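Local coordinates for protein homocitrate synthase (Sulfolobus acidocaldarius, PDB 6KTQ) that condenses acetyl-CoA with 2-oxoglutarate to make homocitrate, the first step of lysine biosynthesis by the alpha-aminoadipate route, at residues Thr39-Glu44 with Met70-His75; Glu101-Ser106 with Arg123-Tyr128. One frame throughout, in Å; residues are numbered along the deposited sequence.

Contact 1. Residues Thr39-Glu44 with Met70-His75; sequences TLREGE and MIEAGH. With AKG (2-oxoglutaric acid), chain D.
R41 and E72 meet at the mouth of a TIM barrel, the fold of the HMGL-like catalytic domain, where the loop after strand 31-37 folds over the C-terminal end of strand 70-74. With its CG anti to the backbone N (chi1 -163°), R41 runs alongside E72. CB passes the backbone carbonyl of E72, and R41 CG rests on G74 CA at 3.8 Å. Bends at chi2 and chi3 then carry CD past E72 OE1 and bring NE to that oxygen at 2.9 Å, the N-H nearly straight on it (164°). E72 OE1 lies in the guanidinium plane, whereas R41 NE approaches it from the anti side of the carboxylate, 27° out of the carboxylate plane; NH1 adds a weak bond to it, while E72 OE2 pairs with R165. At the far end R41 NH2 reaches the keto oxygen O5 of 2-oxoglutarate at 3.2 Å and, weakly, E42 OE1, whose carboxylate binds zinc together with H227 and H229. E42 CB covers one guanidinium face. A methionine in place of R41 would probably leave E72 OE1 without its charged mate and the keto oxygen without the N-H donors of the guanidinium. Farther from the substrate, L40 CD2 lies 4.2 Å from I71 CG2, and a water links the segments, accepting from L40 N and donating to E72 O, each at 2.9 Å.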
ATOM      1  N   THR A  39      22.775   4.922  19.229  1.00 25.19           N
ATOM      2  CA  THR A  39      23.324   5.859  20.225  1.00 26.10           C
ATOM      3  C   THR A  39      24.817   5.565  20.431  1.00 27.59           C
ATOM      4  O   THR A  39      25.624   6.476  20.508  1.00 28.09           O
ATOM      5  CB  THR A  39      22.546   5.778  21.550  1.00 23.94           C
ATOM      6  OG1 THR A  39      21.171   6.109  21.317  1.00 24.49           O
ATOM      7  CG2 THR A  39      23.081   6.753  22.586  1.00 24.30           C
ATOM      8  N   LEU A  40      25.173   4.283  20.426  1.00 29.71           N
ATOM      9  CA  LEU A  40      26.536   3.853  20.698  1.00 30.95           C
ATOM     10  C   LEU A  40      27.439   3.837  19.483  1.00 32.32           C
ATOM     11  O   LEU A  40      28.634   3.610  19.621  1.00 35.85           O
ATOM     12  CB  LEU A  40      26.500   2.464  21.316  1.00 30.35           C
ATOM     13  CG  LEU A  40      26.351   2.287  22.819  1.00 33.45           C
ATOM     14  CD1 LEU A  40      25.988   3.512  23.621  1.00 34.07           C
ATOM     15  CD2 LEU A  40      25.504   1.078  23.191  1.00 32.50           C
ATOM     16  N   ARG A  41      26.903   4.082  18.297  1.00 29.47           N
ATOM     17  CA  ARG A  41      27.735   4.214  17.122  1.00 27.15           C
ATOM     18  C   ARG A  41      27.534   5.623  16.540  1.00 26.95           C
ATOM     19  O   ARG A  41      28.351   6.530  16.799  1.00 26.47           O
ATOM     20  CB  ARG A  41      27.413   3.096  16.120  1.00 26.78           C
ATOM     21  CG  ARG A  41      28.469   2.861  15.052  1.00 27.00           C
ATOM     22  CD  ARG A  41      28.454   3.866  13.924  1.00 29.23           C
ATOM     23  NE  ARG A  41      27.178   3.858  13.210  1.00 31.12           N
ATOM     24  CZ  ARG A  41      26.787   4.797  12.346  1.00 33.10           C
ATOM     25  NH1 ARG A  41      25.615   4.674  11.756  1.00 33.86           N
ATOM     26  NH2 ARG A  41      27.546   5.857  12.060  1.00 33.94           N
ATOM     27  N   GLU A  42      26.460   5.825  15.770  1.00 25.03           N
ATOM     28  CA  GLU A  42      26.119   7.158  15.273  1.00 24.13           C
ATOM     29  C   GLU A  42      26.163   8.195  16.416  1.00 23.20           C
ATOM     30  O   GLU A  42      26.725   9.287  16.244  1.00 24.24           O
ATOM     31  CB  GLU A  42      24.743   7.152  14.613  1.00 24.08           C
ATOM     32  CG  GLU A  42      24.273   8.514  14.075  1.00 26.16           C
ATOM     33  CD  GLU A  42      25.028   8.963  12.836  1.00 28.23           C
ATOM     34  OE1 GLU A  42      25.171   8.145  11.903  1.00 31.66           O
ATOM     35  OE2 GLU A  42      25.456  10.143  12.763  1.00 27.23           O
ATOM     36  N   GLY A  43      25.578   7.857  17.560  1.00 21.48           N
ATOM     37  CA  GLY A  43      25.443   8.815  18.651  1.00 23.63           C
ATOM     38  C   GLY A  43      26.784   9.309  19.204  1.00 24.02           C
ATOM     39  O   GLY A  43      26.918  10.472  19.608  1.00 23.24           O
ATOM     40  N   GLU A  44      27.767   8.413  19.255  1.00 25.15           N
ATOM     41  CA  GLU A  44      29.111   8.800  19.706  1.00 26.05           C
ATOM     42  C   GLU A  44      29.885   9.568  18.623  1.00 25.72           C
ATOM     43  O   GLU A  44      31.003   9.990  18.862  1.00 27.79           O
ATOM     44  CB  GLU A  44      29.905   7.577  20.185  1.00 24.72           C
ATOM     45  CG  GLU A  44      30.800   7.888  21.351  1.00 25.21           C
ATOM     46  CD  GLU A  44      31.733   6.753  21.742  1.00 25.89           C
ATOM     47  OE1 GLU A  44      31.834   5.724  21.017  1.00 27.57           O
ATOM     48  OE2 GLU A  44      32.375   6.886  22.798  1.00 26.03           O
ATOM     49  N   MET A  70      17.511  -4.078  17.637  1.00 26.35           N
ATOM     50  CA  MET A  70      18.927  -4.140  17.325  1.00 27.97           C
ATOM     51  C   MET A  70      19.695  -3.005  17.989  1.00 28.59           C
ATOM     52  O   MET A  70      19.226  -1.871  18.003  1.00 27.01           O
ATOM     53  CB  MET A  70      19.140  -4.063  15.810  1.00 29.41           C
ATOM     54  CG  MET A  70      18.553  -5.200  14.989  1.00 30.23           C
ATOM     55  SD  MET A  70      18.864  -4.898  13.250  1.00 33.30           S
ATOM     56  CE  MET A  70      17.812  -6.150  12.512  1.00 35.52           C
ATOM     57  N   ILE A  71      20.866  -3.335  18.538  1.00 28.22           N
ATOM     58  CA  ILE A  71      21.795  -2.345  19.038  1.00 27.46           C
ATOM     59  C   ILE A  71      23.059  -2.341  18.191  1.00 27.21           C
ATOM     60  O   ILE A  71      23.777  -3.336  18.132  1.00 30.70           O
ATOM     61  CB  ILE A  71      22.196  -2.619  20.484  1.00 29.97           C
ATOM     62  CG1 ILE A  71      20.980  -2.533  21.411  1.00 29.11           C
ATOM     63  CG2 ILE A  71      23.292  -1.639  20.917  1.00 28.37           C
ATOM     64  CD1 ILE A  71      21.225  -3.159  22.774  1.00 30.17           C
ATOM     65  N   GLU A  72      23.320  -1.221  17.528  1.00 25.51           N
ATOM     66  CA  GLU A  72      24.602  -0.962  16.877  1.00 27.89           C
ATOM     67  C   GLU A  72      25.586  -0.443  17.969  1.00 29.24           C
ATOM     68  O   GLU A  72      25.533   0.718  18.426  1.00 29.68           O
ATOM     69  CB  GLU A  72      24.407   0.024  15.725  1.00 31.51           C
ATOM     70  CG  GLU A  72      25.286  -0.235  14.531  1.00 35.14           C
ATOM     71  CD  GLU A  72      24.849   0.536  13.310  1.00 38.66           C
ATOM     72  OE1 GLU A  72      25.127   1.759  13.230  1.00 43.75           O
ATOM     73  OE2 GLU A  72      24.244  -0.073  12.419  1.00 34.85           O
ATOM     74  N   ALA A  73      26.461  -1.331  18.399  1.00 28.57           N
ATOM     75  CA  ALA A  73      27.289  -1.123  19.586  1.00 28.22           C
ATOM     76  C   ALA A  73      28.594  -0.359  19.317  1.00 28.46           C
ATOM     77  O   ALA A  73      29.298   0.045  20.266  1.00 28.94           O
ATOM     78  CB  ALA A  73      27.608  -2.479  20.207  1.00 28.41           C
ATOM     79  N   GLY A  74      28.932  -0.198  18.039  1.00 27.59           N
ATOM     80  CA  GLY A  74      30.083   0.580  17.630  1.00 27.54           C
ATOM     81  C   GLY A  74      30.827  -0.029  16.474  1.00 28.99           C
ATOM     82  O   GLY A  74      30.464  -1.100  15.958  1.00 33.23           O
ATOM     83  N   HIS A  75      31.882   0.675  16.076  1.00 28.95           N
ATOM     84  CA  HIS A  75      32.796   0.290  15.012  1.00 28.09           C
ATOM     85  C   HIS A  75      34.126  -0.094  15.678  1.00 31.01           C
ATOM     86  O   HIS A  75      34.917   0.791  16.055  1.00 31.20           O
ATOM     87  CB  HIS A  75      33.001   1.485  14.117  1.00 28.14           C
ATOM     88  CG  HIS A  75      33.897   1.229  12.960  1.00 30.87           C
ATOM     89  ND1 HIS A  75      34.159   2.189  12.010  1.00 33.43           N
ATOM     90  CD2 HIS A  75      34.612   0.132  12.606  1.00 30.60           C
ATOM     91  CE1 HIS A  75      34.994   1.691  11.113  1.00 34.65           C
ATOM     92  NE2 HIS A  75      35.288   0.448  11.457  1.00 32.27           N
TER
HETATM   93  C1  AKG D 402      25.576   7.418   7.144  1.00 58.85           C
HETATM   94  O1  AKG D 402      24.842   8.399   7.361  1.00 60.01           O
HETATM   95  O2  AKG D 402      26.017   7.208   5.991  1.00 61.64           O
HETATM   96  C2  AKG D 402      25.918   6.521   8.269  1.00 60.44           C
HETATM   97  O5  AKG D 402      26.186   6.990   9.384  1.00 53.23           O
HETATM   98  C3  AKG D 402      25.889   5.011   8.058  1.00 54.80           C
HETATM   99  C4  AKG D 402      24.458   4.557   8.365  1.00 48.17           C
HETATM  100  C5  AKG D 402      24.203   3.056   8.405  1.00 47.68           C
HETATM  101  O3  AKG D 402      23.036   2.680   8.087  1.00 34.87           O
HETATM  102  O4  AKG D 402      25.137   2.255   8.723  1.00 46.34           O
HETATM  103  O   HOH W   1      23.555   1.883  20.175  1.00 23.91           O
HETATM  104  O   HOH W   2      23.462   3.264  12.352  1.00 43.43           O

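Contact 2. Residues Glu101-Ser106 with Arg123-Tyr128; sequences EIVAHS and RIAIFY. With COA (coenzyme A), chain E.
H105 and F127 form an offset stack near the C-terminal ends of two parallel strands, their planes 23° apart and their ring centroids separated by 4.6 Å. F127 CD1 lies over one face of the imidazole, toward its rim, 3.4 Å from H105 CE1. A chi1 of 59° sets F127 CG between its own backbone N and carbonyl carbon, bringing F127 CD1 to 3.0 Å from S106 O. The pantetheine arm of coenzyme A also reaches this ring, its methylene C2P above one face; F127 O accepts the adenine amine, COA N6A, at 2.8 Å. H105 NE2 is hydrogen-bonded to 2-oxoglutarate, so the stacked pair stands between the 2-oxoglutarate and coenzyme A sites. Below it the packing is close and apolar: V103 CG1 meets A125 CB at 3.9 Å on the face shared with H105, and on the other face S106 CB touches I124 CG2. Between them the backbone ladder includes A125 N to A104 O at 2.8 Å. The N-terminal end is looser and more polar, with E101 partly exposed. There R123 NE meets E101 OE2 at 2.8 Å in a salt bridge, and a water spans E101 OE1 and R123 NH2, while D192 holds R123 NH1. The two strands belong to a right-handed beta-alpha-beta unit: helix 110-118 packs against S106 and I126, strand 70-74 flanks 101-106, and strand 163-169 flanks 123-129.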
ATOM      1  N   GLU A 101      19.733  -7.813  19.163  1.00 28.95           N
ATOM      2  CA  GLU A 101      20.750  -8.214  18.206  1.00 29.90           C
ATOM      3  C   GLU A 101      21.871  -7.175  18.224  1.00 30.16           C
ATOM      4  O   GLU A 101      21.626  -5.979  18.094  1.00 30.65           O
ATOM      5  CB  GLU A 101      20.149  -8.312  16.808  1.00 28.75           C
ATOM      6  CG  GLU A 101      21.133  -8.655  15.696  1.00 31.43           C
ATOM      7  CD  GLU A 101      20.463  -8.818  14.356  1.00 32.74           C
ATOM      8  OE1 GLU A 101      19.254  -9.122  14.313  1.00 37.56           O
ATOM      9  OE2 GLU A 101      21.150  -8.647  13.331  1.00 39.04           O
ATOM     10  N   ILE A 102      23.100  -7.647  18.335  1.00 30.43           N
ATOM     11  CA  ILE A 102      24.270  -6.779  18.388  1.00 30.99           C
ATOM     12  C   ILE A 102      24.932  -6.646  17.033  1.00 29.29           C
ATOM     13  O   ILE A 102      25.375  -7.639  16.424  1.00 30.34           O
ATOM     14  CB  ILE A 102      25.299  -7.269  19.421  1.00 31.96           C
ATOM     15  CG1 ILE A 102      24.631  -7.572  20.766  1.00 33.58           C
ATOM     16  CG2 ILE A 102      26.426  -6.239  19.582  1.00 32.93           C
ATOM     17  CD1 ILE A 102      23.867  -6.412  21.401  1.00 35.07           C
ATOM     18  N   VAL A 103      24.985  -5.408  16.554  1.00 28.18           N
ATOM     19  CA  VAL A 103      25.559  -5.074  15.273  1.00 27.50           C
ATOM     20  C   VAL A 103      26.890  -4.330  15.450  1.00 28.92           C
ATOM     21  O   VAL A 103      26.985  -3.397  16.250  1.00 29.32           O
ATOM     22  CB  VAL A 103      24.609  -4.194  14.456  1.00 28.54           C
ATOM     23  CG1 VAL A 103      25.163  -3.976  13.055  1.00 28.51           C
ATOM     24  CG2 VAL A 103      23.192  -4.792  14.449  1.00 28.10           C
ATOM     25  N   ALA A 104      27.899  -4.768  14.705  1.00 28.46           N
ATOM     26  CA  ALA A 104      29.196  -4.106  14.644  1.00 30.64           C
ATOM     27  C   ALA A 104      29.372  -3.482  13.270  1.00 31.24           C
ATOM     28  O   ALA A 104      29.074  -4.093  12.225  1.00 27.76           O
ATOM     29  CB  ALA A 104      30.317  -5.094  14.916  1.00 31.40           C
ATOM     30  N   HIS A 105      29.895  -2.268  13.276  1.00 29.67           N
ATOM     31  CA  HIS A 105      30.107  -1.520  12.068  1.00 31.16           C
ATOM     32  C   HIS A 105      31.455  -1.913  11.472  1.00 33.70           C
ATOM     33  O   HIS A 105      32.369  -2.351  12.202  1.00 32.49           O
ATOM     34  CB  HIS A 105      30.077  -0.032  12.429  1.00 35.23           C
ATOM     35  CG  HIS A 105      29.279   0.818  11.491  1.00 36.76           C
ATOM     36  ND1 HIS A 105      29.688   2.072  11.101  1.00 39.26           N
ATOM     37  CD2 HIS A 105      28.092   0.606  10.886  1.00 40.20           C
ATOM     38  CE1 HIS A 105      28.796   2.591  10.283  1.00 42.13           C
ATOM     39  NE2 HIS A 105      27.816   1.718  10.130  1.00 41.55           N
ATOM     40  N   SER A 106      31.602  -1.722  10.160  1.00 34.02           N
ATOM     41  CA  SER A 106      32.820  -2.098   9.452  1.00 33.08           C
ATOM     42  C   SER A 106      32.997  -1.343   8.135  1.00 34.21           C
ATOM     43  O   SER A 106      32.042  -1.163   7.380  1.00 29.70           O
ATOM     44  CB  SER A 106      32.763  -3.595   9.158  1.00 37.23           C
ATOM     45  OG  SER A 106      33.969  -4.094   8.621  1.00 38.88           O
ATOM     46  N   ARG A 123      25.787  -9.425  13.901  1.00 29.96           N
ATOM     47  CA  ARG A 123      25.694  -8.886  12.558  1.00 29.08           C
ATOM     48  C   ARG A 123      26.818  -7.913  12.327  1.00 29.67           C
ATOM     49  O   ARG A 123      27.201  -7.175  13.254  1.00 30.51           O
ATOM     50  CB  ARG A 123      24.351  -8.168  12.349  1.00 29.86           C
ATOM     51  CG  ARG A 123      24.248  -7.441  11.010  1.00 30.24           C
ATOM     52  CD  ARG A 123      22.863  -6.843  10.760  1.00 32.48           C
ATOM     53  NE  ARG A 123      21.828  -7.878  10.761  1.00 32.90           N
ATOM     54  CZ  ARG A 123      21.482  -8.613   9.710  1.00 30.23           C
ATOM     55  NH1 ARG A 123      22.011  -8.425   8.517  1.00 31.36           N
ATOM     56  NH2 ARG A 123      20.549  -9.519   9.863  1.00 31.78           N
ATOM     57  N   ILE A 124      27.330  -7.906  11.100  1.00 29.72           N
ATOM     58  CA  ILE A 124      28.384  -6.986  10.676  1.00 31.48           C
ATOM     59  C   ILE A 124      27.781  -6.077   9.616  1.00 30.42           C
ATOM     60  O   ILE A 124      27.223  -6.552   8.644  1.00 31.60           O
ATOM     61  CB  ILE A 124      29.637  -7.741  10.140  1.00 33.65           C
ATOM     62  CG1 ILE A 124      30.354  -8.473  11.298  1.00 36.48           C
ATOM     63  CG2 ILE A 124      30.593  -6.789   9.437  1.00 33.87           C
ATOM     64  CD1 ILE A 124      31.524  -9.357  10.884  1.00 36.68           C
ATOM     65  N   ALA A 125      27.855  -4.765   9.838  1.00 30.02           N
ATOM     66  CA  ALA A 125      27.330  -3.769   8.901  1.00 28.74           C
ATOM     67  C   ALA A 125      28.453  -3.118   8.156  1.00 28.35           C
ATOM     68  O   ALA A 125      29.184  -2.291   8.718  1.00 28.33           O
ATOM     69  CB  ALA A 125      26.520  -2.712   9.635  1.00 28.70           C
ATOM     70  N   ILE A 126      28.609  -3.493   6.893  1.00 26.83           N
ATOM     71  CA  ILE A 126      29.649  -2.924   6.055  1.00 30.16           C
ATOM     72  C   ILE A 126      29.063  -1.757   5.317  1.00 30.07           C
ATOM     73  O   ILE A 126      28.017  -1.888   4.670  1.00 28.15           O
ATOM     74  CB  ILE A 126      30.204  -3.933   5.034  1.00 32.67           C
ATOM     75  CG1 ILE A 126      30.898  -5.101   5.754  1.00 35.56           C
ATOM     76  CG2 ILE A 126      31.172  -3.231   4.109  1.00 33.59           C
ATOM     77  CD1 ILE A 126      31.224  -6.270   4.845  1.00 35.68           C
ATOM     78  N   PHE A 127      29.734  -0.619   5.420  1.00 29.43           N
ATOM     79  CA  PHE A 127      29.292   0.592   4.744  1.00 31.32           C
ATOM     80  C   PHE A 127      30.198   0.972   3.595  1.00 29.25           C
ATOM     81  O   PHE A 127      31.384   0.687   3.622  1.00 29.82           O
ATOM     82  CB  PHE A 127      29.139   1.760   5.746  1.00 32.23           C
ATOM     83  CG  PHE A 127      30.395   2.115   6.495  1.00 32.95           C
ATOM     84  CD1 PHE A 127      30.698   1.494   7.710  1.00 34.79           C
ATOM     85  CD2 PHE A 127      31.238   3.108   6.018  1.00 35.01           C
ATOM     86  CE1 PHE A 127      31.844   1.834   8.410  1.00 36.68           C
ATOM     87  CE2 PHE A 127      32.379   3.462   6.707  1.00 32.61           C
ATOM     88  CZ  PHE A 127      32.690   2.825   7.895  1.00 35.36           C
ATOM     89  N   TYR A 128      29.623   1.591   2.569  1.00 29.16           N
ATOM     90  CA  TYR A 128      30.399   2.171   1.483  1.00 29.21           C
ATOM     91  C   TYR A 128      29.571   3.254   0.842  1.00 28.37           C
ATOM     92  O   TYR A 128      28.349   3.143   0.746  1.00 27.45           O
ATOM     93  CB  TYR A 128      30.770   1.098   0.437  1.00 31.16           C
ATOM     94  CG  TYR A 128      32.053   1.340  -0.335  1.00 31.45           C
ATOM     95  CD1 TYR A 128      33.283   0.878   0.147  1.00 35.19           C
ATOM     96  CD2 TYR A 128      32.039   1.989  -1.567  1.00 32.30           C
ATOM     97  CE1 TYR A 128      34.467   1.094  -0.577  1.00 35.35           C
ATOM     98  CE2 TYR A 128      33.210   2.212  -2.291  1.00 33.04           C
ATOM     99  CZ  TYR A 128      34.411   1.762  -1.797  1.00 36.76           C
ATOM    100  OH  TYR A 128      35.554   2.003  -2.517  1.00 39.22           O
TER
HETATM  101  N1A COA E 403      35.555   1.222   3.041  1.00 35.19           N
HETATM  102  C2A COA E 403      36.902   1.230   2.840  1.00 36.23           C
HETATM  103  N3A COA E 403      37.685   2.333   3.037  1.00 32.81           N
HETATM  104  C4A COA E 403      37.146   3.506   3.422  1.00 34.88           C
HETATM  105  C5A COA E 403      35.703   3.573   3.664  1.00 34.45           C
HETATM  106  C6A COA E 403      34.915   2.345   3.437  1.00 35.23           C
HETATM  107  N6A COA E 403      33.585   2.373   3.641  1.00 36.16           N
HETATM  108  N7A COA E 403      35.437   4.835   4.053  1.00 34.37           N
HETATM  109  C8A COA E 403      36.614   5.528   4.051  1.00 36.14           C
HETATM  110  N9A COA E 403      37.616   4.729   3.665  1.00 37.32           N
HETATM  111  C1B COA E 403      39.049   5.056   3.634  1.00 38.72           C
HETATM  112  C2B COA E 403      39.434   6.271   2.836  1.00 38.94           C
HETATM  113  O2B COA E 403      39.524   6.026   1.445  1.00 37.04           O
HETATM  114  C3B COA E 403      40.780   6.549   3.466  1.00 38.85           C
HETATM  115  O3B COA E 403      41.778   5.615   3.115  1.00 40.02           O
HETATM  116  P3B COA E 403      43.281   6.124   2.892  1.00 44.53           P
HETATM  117  O7A COA E 403      43.784   5.059   1.988  1.00 42.60           O
HETATM  118  O8A COA E 403      43.841   6.129   4.299  1.00 46.21           O
HETATM  119  O9A COA E 403      43.181   7.480   2.278  1.00 37.36           O
HETATM  120  C4B COA E 403      40.512   6.367   4.937  1.00 41.39           C
HETATM  121  O4B COA E 403      39.463   5.369   4.982  1.00 38.97           O
HETATM  122  C5B COA E 403      40.237   7.816   5.315  1.00 43.08           C
HETATM  123  O5B COA E 403      40.163   8.080   6.653  1.00 42.14           O
HETATM  124  P1A COA E 403      41.287   8.407   7.754  1.00 35.33           P
HETATM  125  O1A COA E 403      40.237   8.644   8.777  1.00 30.99           O
HETATM  126  O2A COA E 403      42.275   9.489   7.409  1.00 39.36           O
HETATM  127  O3A COA E 403      41.998   6.964   7.857  1.00 33.74           O
HETATM  128  P2A COA E 403      42.712   6.319   9.112  1.00 34.99           P
HETATM  129  O4A COA E 403      43.679   7.312   9.703  1.00 31.01           O
HETATM  130  O5A COA E 403      43.150   4.942   8.696  1.00 34.26           O
HETATM  131  O6A COA E 403      41.543   6.049  10.163  1.00 32.68           O
HETATM  132  CBP COA E 403      39.486   5.110  11.013  1.00 30.78           C
HETATM  133  CCP COA E 403      40.443   5.191   9.820  1.00 32.34           C
HETATM  134  CDP COA E 403      38.271   4.229  10.683  1.00 30.26           C
HETATM  135  CEP COA E 403      40.233   4.489  12.200  1.00 31.30           C
HETATM  136  CAP COA E 403      39.090   6.547  11.365  1.00 30.92           C
HETATM  137  OAP COA E 403      38.622   7.292  10.232  1.00 31.57           O
HETATM  138  C9P COA E 403      38.024   6.565  12.412  1.00 30.26           C
HETATM  139  O9P COA E 403      38.305   6.221  13.536  1.00 29.10           O
HETATM  140  N8P COA E 403      36.814   6.955  12.001  1.00 30.12           N
HETATM  141  C7P COA E 403      35.651   7.044  12.863  1.00 30.95           C
HETATM  142  C6P COA E 403      34.544   6.099  12.369  1.00 33.89           C
HETATM  143  C5P COA E 403      34.017   6.587  11.034  1.00 34.97           C
HETATM  144  O5P COA E 403      34.691   7.373  10.353  1.00 30.50           O
HETATM  145  N4P COA E 403      32.825   6.111  10.649  1.00 36.97           N
HETATM  146  C3P COA E 403      32.287   6.458   9.334  1.00 39.78           C
HETATM  147  C2P COA E 403      30.822   6.110   9.134  1.00 44.14           C
HETATM  148  S1P COA E 403      30.490   6.420   7.373  1.00 57.84           S
HETATM  149  O   HOH W   3      18.690  -9.971  11.707  1.00 31.88           O

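Overall arrangement
From the N terminus, the chain leaves strand 31-37 through the loop carrying 39-44, runs along helix 53-66 and returns on strand 70-74, where contact 1 closes this excursion. Helix 80-94 then leads to strand 101-106, and helix 110-118 to strand 123-129, where contact 2 closes the next unit. The two closures follow in series, neither nested nor crossed. Strands 70-74 and 101-106 are neighbours in the barrel sheet, joined by probable backbone bonds such as I71 N to E101 O at 2.8 Å. At the mouth R41 CD packs on H105 ND1, bringing the metal-side loop of contact 1 against the coenzyme A side of contact 2 around 2-oxoglutarate.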